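Hypothetical protein PA1835 (PDB 1YOC) is of unknown function but has a hotdog-type fold and probably belongs with the PaaI-like thioesterases, which hydrolyse acyl-CoA thioesters. Local coordinates at residues F36-R40 and P41-E45; A16-S19 and A20-Q24. One frame throughout, in Å; residues are numbered along the deposited sequence.

Interaction 1: residues F36-R40 and P41-E45; sequences FVELR and PGYAE
Glu-45 O takes two backbone N-H groups at once, Val-37 N at 2.7 Å and Glu-38 N at 3.2 Å, because both residues face Glu-45 in a classic beta bulge. The chain turns a corner at Val-37, and its side chain lies obliquely against the Glu-45 carboxylate, with CG1 3.8 Å from OE2. From the bulge the antiparallel pairing runs on, through Leu-39 with Ala-44 and Arg-40 with Tyr-43, into a type II turn, with Gly-42 in its third position. This is the tight hairpin of strands 35-40 and 43-48, at one margin of the hotdog sheet. Its polar face carries a chain of side-chain bonds. With CG set between the backbone N and the carbonyl carbon (chi1 62°), Arg-40 lays its guanidinium almost parallel to the Tyr-43 ring, the planes 9° apart, but with Tyr-43 CB over the centre of one face, 3.4 Å from Arg-40 CZ. Arg-40 NE meets Glu-38 OE2 in the guanidinium plane, a short salt bridge of 2.5 Å that, with Tyr-43 CB over one face, would restrain the group's rotation. Tyr-43 OH donates to Glu-45 OE1 at 2.6 Å from above the carboxylate plane, and one water donates to both Glu-38 OE1 and Glu-45 OE1, bridging two probably like-charged groups. On the other face Leu-39 CD1 rests 3.9 Å from Ala-44 CB, beneath helix 63-81.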
# COMPACT_ATOMS: atom_id res chain seq x y z
N PHE B 36 0.65 -14.29 11.46
CA PHE B 36 0.89 -13.51 12.68
C PHE B 36 1.85 -14.32 13.55
O PHE B 36 1.71 -15.56 13.67
CB PHE B 36 -0.39 -13.34 13.50
CG PHE B 36 -1.19 -12.13 13.11
CD1 PHE B 36 -1.02 -10.91 13.77
CD2 PHE B 36 -2.11 -12.21 12.07
CE1 PHE B 36 -1.76 -9.78 13.36
CE2 PHE B 36 -2.84 -11.11 11.68
CZ PHE B 36 -2.67 -9.88 12.32
N VAL B 37 2.81 -13.61 14.15
CA VAL B 37 3.77 -14.21 15.09
C VAL B 37 3.13 -13.98 16.46
O VAL B 37 3.13 -14.86 17.34
CB VAL B 37 5.14 -13.49 15.08
CG1 VAL B 37 6.06 -14.07 16.21
CG2 VAL B 37 5.78 -13.66 13.75
N GLU B 38 2.59 -12.78 16.66
CA GLU B 38 1.93 -12.48 17.93
C GLU B 38 0.82 -11.47 17.76
O GLU B 38 0.92 -10.56 16.94
CB GLU B 38 2.92 -11.94 18.96
CG GLU B 38 2.31 -11.94 20.35
CD GLU B 38 3.28 -11.49 21.46
OE1 GLU B 38 4.52 -11.53 21.23
OE2 GLU B 38 2.80 -11.12 22.55
N LEU B 39 -0.23 -11.62 18.55
CA LEU B 39 -1.33 -10.67 18.48
C LEU B 39 -2.02 -10.64 19.84
O LEU B 39 -2.45 -11.67 20.34
CB LEU B 39 -2.34 -11.11 17.40
CG LEU B 39 -3.59 -10.22 17.28
CD1 LEU B 39 -3.20 -8.79 16.91
CD2 LEU B 39 -4.55 -10.78 16.23
N ARG B 40 -2.10 -9.46 20.44
CA ARG B 40 -2.77 -9.30 21.72
C ARG B 40 -3.04 -7.80 21.84
O ARG B 40 -2.57 -7.01 21.04
CB ARG B 40 -1.86 -9.77 22.86
CG ARG B 40 -0.54 -8.98 22.99
CD ARG B 40 0.39 -9.62 24.06
NE ARG B 40 1.78 -9.22 23.85
CZ ARG B 40 2.29 -8.06 24.25
NH1 ARG B 40 1.51 -7.19 24.89
NH2 ARG B 40 3.56 -7.76 23.99
N PRO B 41 -3.86 -7.40 22.82
CA PRO B 41 -4.14 -5.98 22.99
C PRO B 41 -2.77 -5.28 23.18
O PRO B 41 -1.92 -5.77 23.94
CB PRO B 41 -4.99 -5.95 24.28
CG PRO B 41 -5.71 -7.30 24.22
CD PRO B 41 -4.57 -8.22 23.82
N GLY B 42 -2.56 -4.17 22.48
CA GLY B 42 -1.30 -3.46 22.59
C GLY B 42 -0.09 -3.97 21.80
O GLY B 42 0.97 -3.32 21.84
N TYR B 43 -0.20 -5.09 21.10
CA TYR B 43 0.98 -5.58 20.34
C TYR B 43 0.65 -6.52 19.17
O TYR B 43 -0.13 -7.45 19.34
CB TYR B 43 1.93 -6.35 21.30
CG TYR B 43 3.23 -6.78 20.64
CD1 TYR B 43 4.28 -5.87 20.48
CD2 TYR B 43 3.38 -8.07 20.09
CE1 TYR B 43 5.47 -6.23 19.80
CE2 TYR B 43 4.58 -8.45 19.38
CZ TYR B 43 5.60 -7.51 19.25
OH TYR B 43 6.75 -7.84 18.55
N ALA B 44 1.22 -6.29 17.99
CA ALA B 44 1.00 -7.22 16.89
C ALA B 44 2.30 -7.37 16.14
O ALA B 44 3.09 -6.41 15.97
CB ALA B 44 -0.10 -6.72 15.94
N GLU B 45 2.56 -8.60 15.71
CA GLU B 45 3.75 -8.88 14.94
C GLU B 45 3.38 -9.85 13.84
O GLU B 45 2.81 -10.92 14.11
CB GLU B 45 4.85 -9.46 15.85
CG GLU B 45 6.17 -9.74 15.13
CD GLU B 45 7.22 -10.32 16.09
OE1 GLU B 45 7.12 -10.09 17.32
OE2 GLU B 45 8.16 -10.98 15.63
O HOH W 1 6.50 -11.86 19.60

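Interaction 2: residues A16-S19 and A20-Q24; sequences AQFS and AMIGQ
Met-21 and Ile-22 of the next helical turn both come to the Phe-18 ring from the same side of its plane, obliquely, Met-21 toward CD1 and CE1, Ile-22 toward CZ and CE2. The methyl CE of Met-21 comes to 3.8 Å from Phe-18 CE1, brought back toward the ring by bends at chi2 and chi3 (-77° and -67°). Ile-22 instead sends out an extended branch, whose CD1 stands 3.9 Å from Phe-18 CZ. Its other branch, CG2, sits over the backbone, 3.5 Å from Ser-19 O. These three residues are buried and form the apolar stripe of an amphipathic helix, produced by i to i+3 and i to i+4 spacing.

The remaining flank is looser and lies toward solvent. Ala-16, Gln-17 and Ala-20 are exposed, and the two turns meet here mainly through backbone: Ala-20 N donates to Ala-16 O at 3.1 Å, and Gln-17 O accepts from the N of buried Met-21 at 2.9 Å. Gln-17 CB points away from the following turn, while Ala-20 CB rests 3.6 Å from Ala-16 O. The regular i to i+4 pattern continues with Ile-22 N bonded to Phe-18 O, the straightest of the four at 166°, and Gly-23 N to Ser-19 O. Ser-19 lies between the two regimes; its hydroxyl is hydrogen-bonded back to Pro-15 O, tying the side chain to the preceding turn of its own helix.

In the fold, the apolar stripe is closed by neighbouring elements. Met-21 packs on Met-6, Met-7 and Tyr-10 of helix 2-13, Phe-18 touches Met-7 and also Gln-35 of strand 35-40, and Ile-22 meets Phe-29 and Pro-34 in the loop that leads to that strand.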
# COMPACT_ATOMS: atom_id res chain seq x y z
N ALA B 16 -1.35 -22.91 7.00
CA ALA B 16 -2.16 -23.13 5.81
C ALA B 16 -3.64 -22.77 6.07
O ALA B 16 -4.34 -22.25 5.19
CB ALA B 16 -2.04 -24.60 5.32
N GLN B 17 -4.12 -23.04 7.28
CA GLN B 17 -5.51 -22.70 7.59
C GLN B 17 -5.63 -21.17 7.71
O GLN B 17 -6.61 -20.59 7.28
CB GLN B 17 -5.98 -23.35 8.90
CG GLN B 17 -5.99 -24.92 8.91
CD GLN B 17 -4.66 -25.56 9.36
OE1 GLN B 17 -4.60 -26.75 9.69
NE2 GLN B 17 -3.59 -24.77 9.38
N PHE B 18 -4.64 -20.54 8.34
CA PHE B 18 -4.70 -19.07 8.48
C PHE B 18 -4.68 -18.46 7.08
O PHE B 18 -5.44 -17.53 6.79
CB PHE B 18 -3.49 -18.55 9.28
CG PHE B 18 -3.43 -17.07 9.38
CD1 PHE B 18 -4.13 -16.40 10.40
CD2 PHE B 18 -2.76 -16.34 8.42
CE1 PHE B 18 -4.17 -15.01 10.46
CE2 PHE B 18 -2.78 -14.92 8.44
CZ PHE B 18 -3.50 -14.25 9.48
N SER B 19 -3.82 -19.00 6.21
CA SER B 19 -3.72 -18.48 4.86
C SER B 19 -5.04 -18.59 4.10
O SER B 19 -5.41 -17.66 3.36
CB SER B 19 -2.61 -19.20 4.08
OG SER B 19 -1.32 -18.83 4.56
N ALA B 20 -5.74 -19.69 4.28
CA ALA B 20 -7.03 -19.87 3.56
C ALA B 20 -8.10 -18.98 4.15
O ALA B 20 -8.98 -18.44 3.43
CB ALA B 20 -7.49 -21.34 3.63
N MET B 21 -8.04 -18.79 5.46
CA MET B 21 -9.04 -17.94 6.08
C MET B 21 -8.84 -16.49 5.59
O MET B 21 -9.79 -15.81 5.17
CB MET B 21 -8.95 -18.02 7.61
CG MET B 21 -9.89 -17.08 8.39
SD MET B 21 -9.34 -15.31 8.43
CE MET B 21 -7.79 -15.44 9.49
N ILE B 22 -7.61 -16.01 5.61
CA ILE B 22 -7.46 -14.60 5.24
C ILE B 22 -7.81 -14.38 3.75
O ILE B 22 -8.37 -13.36 3.40
CB ILE B 22 -6.05 -14.09 5.67
CG1 ILE B 22 -6.11 -12.58 5.95
CG2 ILE B 22 -5.05 -14.47 4.67
CD1 ILE B 22 -4.88 -12.01 6.63
N GLY B 23 -7.52 -15.37 2.91
CA GLY B 23 -7.84 -15.28 1.50
C GLY B 23 -9.34 -15.11 1.27
O GLY B 23 -9.80 -14.43 0.33
N GLN B 24 -10.13 -15.71 2.16
CA GLN B 24 -11.58 -15.62 2.03
C GLN B 24 -12.18 -14.42 2.76
O GLN B 24 -13.08 -13.75 2.23
CB GLN B 24 -12.23 -16.92 2.54
CG GLN B 24 -13.79 -16.89 2.49
CD GLN B 24 -14.32 -17.18 1.10
OE1 GLN B 24 -15.38 -16.66 0.67
NE2 GLN B 24 -13.59 -18.01 0.38

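Interaction 2 comes first along the chain, within helix 15-25, and interaction 1 follows in the hairpin of strands 35-40 and 43-48, the next elements after that helix. Their centres are about 18 Å apart, yet they touch through two aromatic rings: Phe-36 CD2 of the hairpin lies 3.6 Å from Phe-18 CZ of the helix. Met-7 of helix 2-13 touches both phenylalanines, so the two N-terminal helices and strand 35-40 at one edge of the sheet share one apolar cluster. Phe-36 also packs on Leu-72 and Thr-76 of helix 63-81, the long helix of the hotdog fold, linking the peripheral N-terminal helices to the fold's centre.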